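Local coordinates for protein Poly(A) RNA polymerase GLD2 (Rattus norvegicus, PDB 6LBK) that probably extends the 3' ends of selected cytoplasmic mRNAs and certain microRNAs by adding AMP from ATP, with magnesium or manganese as cofactor, at residues Y195-V200 and E242-S247. The protein carries 1 engineered substitution. Numbering follows the deposited sequence.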
ATOM      1  N   TYR A 195     -11.582  -1.692   5.537  1.00 73.83           N
ATOM      2  CA  TYR A 195     -12.728  -1.460   6.401  1.00 79.18           C
ATOM      3  C   TYR A 195     -13.545  -2.733   6.631  1.00 77.57           C
ATOM      4  O   TYR A 195     -14.629  -2.669   7.224  1.00 80.46           O
ATOM      5  CB  TYR A 195     -13.582  -0.324   5.822  1.00 74.43           C
ATOM      6  CG  TYR A 195     -12.850   1.005   5.831  1.00 71.09           C
ATOM      7  CD1 TYR A 195     -12.879   1.835   6.953  1.00 76.48           C
ATOM      8  CD2 TYR A 195     -12.088   1.406   4.735  1.00 66.18           C
ATOM      9  CE1 TYR A 195     -12.184   3.047   6.967  1.00 85.05           C
ATOM     10  CE2 TYR A 195     -11.398   2.612   4.737  1.00 74.84           C
ATOM     11  CZ  TYR A 195     -11.446   3.431   5.847  1.00 88.53           C
ATOM     12  OH  TYR A 195     -10.750   4.627   5.832  1.00 95.32           O
ATOM     13  N   LEU A 196     -13.027  -3.897   6.207  1.00 71.85           N
ATOM     14  CA  LEU A 196     -13.742  -5.156   6.415  1.00 78.64           C
ATOM     15  C   LEU A 196     -13.652  -5.596   7.877  1.00 82.60           C
ATOM     16  O   LEU A 196     -14.525  -6.326   8.366  1.00 76.84           O
ATOM     17  CB  LEU A 196     -13.187  -6.236   5.473  1.00 77.44           C
ATOM     18  CG  LEU A 196     -14.115  -7.372   5.001  1.00 80.69           C
ATOM     19  CD1 LEU A 196     -15.154  -6.826   4.022  1.00 78.72           C
ATOM     20  CD2 LEU A 196     -13.345  -8.543   4.377  1.00 77.70           C
ATOM     21  N   GLU A 197     -12.606  -5.162   8.584  1.00 86.51           N
ATOM     22  CA  GLU A 197     -12.449  -5.453  10.000  1.00 86.42           C
ATOM     23  C   GLU A 197     -11.591  -4.390  10.673  1.00 74.09           C
ATOM     24  O   GLU A 197     -10.612  -3.915  10.091  1.00 74.41           O
ATOM     25  CB  GLU A 197     -11.835  -6.819  10.185  1.00 86.17           C
ATOM     26  CG  GLU A 197     -11.565  -7.126  11.580  1.00 93.14           C
ATOM     27  CD  GLU A 197     -11.160  -8.522  11.673  1.00109.94           C
ATOM     28  OE1 GLU A 197     -11.430  -9.224  10.676  1.00113.20           O
ATOM     29  OE2 GLU A 197     -10.557  -8.912  12.692  1.00118.84           O
ATOM     30  N   ASN A 198     -11.939  -4.064  11.926  1.00 69.77           N
ATOM     31  CA  ASN A 198     -11.391  -2.898  12.617  1.00 71.35           C
ATOM     32  C   ASN A 198      -9.915  -3.018  12.970  1.00 70.17           C
ATOM     33  O   ASN A 198      -9.310  -1.995  13.306  1.00 76.73           O
ATOM     34  CB  ASN A 198     -12.190  -2.599  13.889  1.00 83.40           C
ATOM     35  CG  ASN A 198     -12.515  -3.851  14.701  1.00 92.10           C
ATOM     36  OD1 ASN A 198     -11.717  -4.785  14.773  1.00 97.88           O
ATOM     37  ND2 ASN A 198     -13.675  -3.848  15.356  1.00 96.13           N
ATOM     38  N   ARG A 199      -9.326  -4.219  12.916  1.00 66.62           N
ATOM     39  CA  ARG A 199      -7.916  -4.405  13.238  1.00 58.13           C
ATOM     40  C   ARG A 199      -7.005  -4.263  12.037  1.00 53.48           C
ATOM     41  O   ARG A 199      -5.793  -4.084  12.218  1.00 54.92           O
ATOM     42  CB  ARG A 199      -7.682  -5.781  13.885  1.00 59.34           C
ATOM     43  CG  ARG A 199      -8.218  -5.905  15.295  1.00 63.64           C
ATOM     44  CD  ARG A 199      -8.167  -7.328  15.800  1.00 65.59           C
ATOM     45  NE  ARG A 199      -9.227  -8.113  15.179  1.00 74.22           N
ATOM     46  CZ  ARG A 199      -9.458  -9.405  15.402  1.00 84.64           C
ATOM     47  NH1 ARG A 199      -8.700 -10.093  16.251  1.00 93.79           N
ATOM     48  NH2 ARG A 199     -10.453 -10.014  14.771  1.00 86.54           N
ATOM     49  N   VAL A 200      -7.538  -4.369  10.821  1.00 53.22           N
ATOM     50  CA  VAL A 200      -6.669  -4.366   9.644  1.00 49.34           C
ATOM     51  C   VAL A 200      -5.929  -3.040   9.529  1.00 47.19           C
ATOM     52  O   VAL A 200      -4.724  -3.012   9.258  1.00 49.84           O
ATOM     53  CB  VAL A 200      -7.471  -4.677   8.372  1.00 50.26           C
ATOM     54  CG1 VAL A 200      -6.567  -4.548   7.174  1.00 46.77           C
ATOM     55  CG2 VAL A 200      -8.081  -6.095   8.445  1.00 52.82           C
ATOM     56  N   GLU A 242      -7.952 -19.474  12.519  1.00101.31           N
ATOM     57  CA  GLU A 242      -9.312 -18.955  12.434  1.00108.42           C
ATOM     58  C   GLU A 242      -9.205 -17.590  11.769  1.00104.88           C
ATOM     59  O   GLU A 242      -8.974 -16.583  12.452  1.00 91.95           O
ATOM     60  CB  GLU A 242      -9.951 -18.852  13.821  1.00117.23           C
ATOM     61  CG  GLU A 242     -10.092 -20.215  14.528  1.00135.14           C
ATOM     62  CD  GLU A 242     -11.165 -20.230  15.609  1.00150.46           C
ATOM     63  OE1 GLU A 242     -11.480 -19.145  16.141  1.00151.66           O
ATOM     64  OE2 GLU A 242     -11.717 -21.318  15.902  1.00158.80           O
ATOM     65  N   PRO A 243      -9.399 -17.496  10.457  1.00110.87           N
ATOM     66  CA  PRO A 243      -8.864 -16.347   9.712  1.00108.99           C
ATOM     67  C   PRO A 243      -9.609 -15.057  10.009  1.00112.05           C
ATOM     68  O   PRO A 243     -10.810 -15.050  10.281  1.00124.99           O
ATOM     69  CB  PRO A 243      -9.042 -16.770   8.249  1.00112.59           C
ATOM     70  CG  PRO A 243     -10.202 -17.710   8.285  1.00121.19           C
ATOM     71  CD  PRO A 243     -10.202 -18.398   9.605  1.00121.52           C
ATOM     72  N   ILE A 244      -8.860 -13.955   9.950  1.00101.22           N
ATOM     73  CA  ILE A 244      -9.402 -12.611  10.137  1.00 93.54           C
ATOM     74  C   ILE A 244      -9.886 -11.958   8.834  1.00 86.37           C
ATOM     75  O   ILE A 244     -10.768 -11.081   8.878  1.00 87.23           O
ATOM     76  CB  ILE A 244      -8.327 -11.730  10.816  1.00 79.53           C
ATOM     77  CG1 ILE A 244      -8.192 -12.050  12.291  1.00 72.96           C
ATOM     78  CG2 ILE A 244      -8.545 -10.236  10.597  1.00 81.13           C
ATOM     79  CD1 ILE A 244      -7.097 -11.253  12.948  1.00 71.79           C
ATOM     80  N   LEU A 245      -9.405 -12.411   7.674  1.00 76.01           N
ATOM     81  CA  LEU A 245      -9.868 -11.857   6.404  1.00 82.59           C
ATOM     82  C   LEU A 245     -10.094 -13.005   5.423  1.00 93.82           C
ATOM     83  O   LEU A 245      -9.294 -13.955   5.371  1.00 98.48           O
ATOM     84  CB  LEU A 245      -8.890 -10.825   5.801  1.00 67.57           C
ATOM     85  CG  LEU A 245      -8.811  -9.443   6.482  1.00 60.78           C
ATOM     86  CD1 LEU A 245      -7.843  -8.499   5.766  1.00 53.42           C
ATOM     87  CD2 LEU A 245     -10.206  -8.784   6.666  1.00 64.22           C
ATOM     88  N   PRO A 246     -11.177 -12.950   4.646  1.00 97.15           N
ATOM     89  CA  PRO A 246     -11.397 -13.964   3.616  1.00 99.96           C
ATOM     90  C   PRO A 246     -10.691 -13.547   2.354  1.00 95.41           C
ATOM     91  O   PRO A 246      -9.776 -12.717   2.412  1.00 90.70           O
ATOM     92  CB  PRO A 246     -12.913 -13.950   3.444  1.00107.28           C
ATOM     93  CG  PRO A 246     -13.254 -12.509   3.642  1.00103.78           C
ATOM     94  CD  PRO A 246     -12.284 -11.979   4.685  1.00 99.37           C
ATOM     95  N   SER A 247     -11.080 -14.118   1.217  1.00 95.43           N
ATOM     96  CA  SER A 247     -10.674 -13.591  -0.080  1.00 96.08           C
ATOM     97  C   SER A 247     -11.830 -12.799  -0.674  1.00 98.51           C
ATOM     98  O   SER A 247     -12.901 -13.362  -0.915  1.00115.07           O
ATOM     99  CB  SER A 247     -10.250 -14.698  -1.039  1.00 92.96           C
ATOM    100  OG  SER A 247     -10.013 -14.147  -2.328  1.00 84.31           O
TER
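Glu-197 sends CG trans to its backbone N (chi1 176°) and stays extended to the carboxylate, which lies across the CG2 methyl that Ile-244 places trans to its own N. Two interhelical loops of the nucleotidyltransferase's helical region meet here, one joining helices 182-194 and 200-213, the other linking helices 226-239 and 248-251; neither segment contributes a strand. The Glu-197 and Ile-244 side chains cross at roughly a right angle, with CD of Glu-197 3.3 Å from CG2 of Ile-244. Within its own loop, OE2 of Glu-197 is paired with NH2 of Arg-199 in a salt bridge modelled at an implausibly short 2.4 Å, so its exact length is doubtful. A bend at chi3 (-75°) turns that guanidinium so that Ile-244 CD1 lies over one face, offset toward the rim; Arg-199 NH1 and NH2 also donate to the carbonyls of Ser-281 and Asn-279, fixing the group's orientation. A glutamine in place of Glu-197 would probably leave the Arg-199 guanidinium without this anionic mate. Further along, packing is apolar: CG2 of Val-200 meets CD1 of Leu-245 tip to tip at 3.6 Å, and Leu-234 of helix 226-239 touches both side chains. One methyl of Leu-196 touches two partners: its CD2 lies 3.9 Å from CD2 of Leu-245 and 3.6 Å from the ring CD of Pro-246.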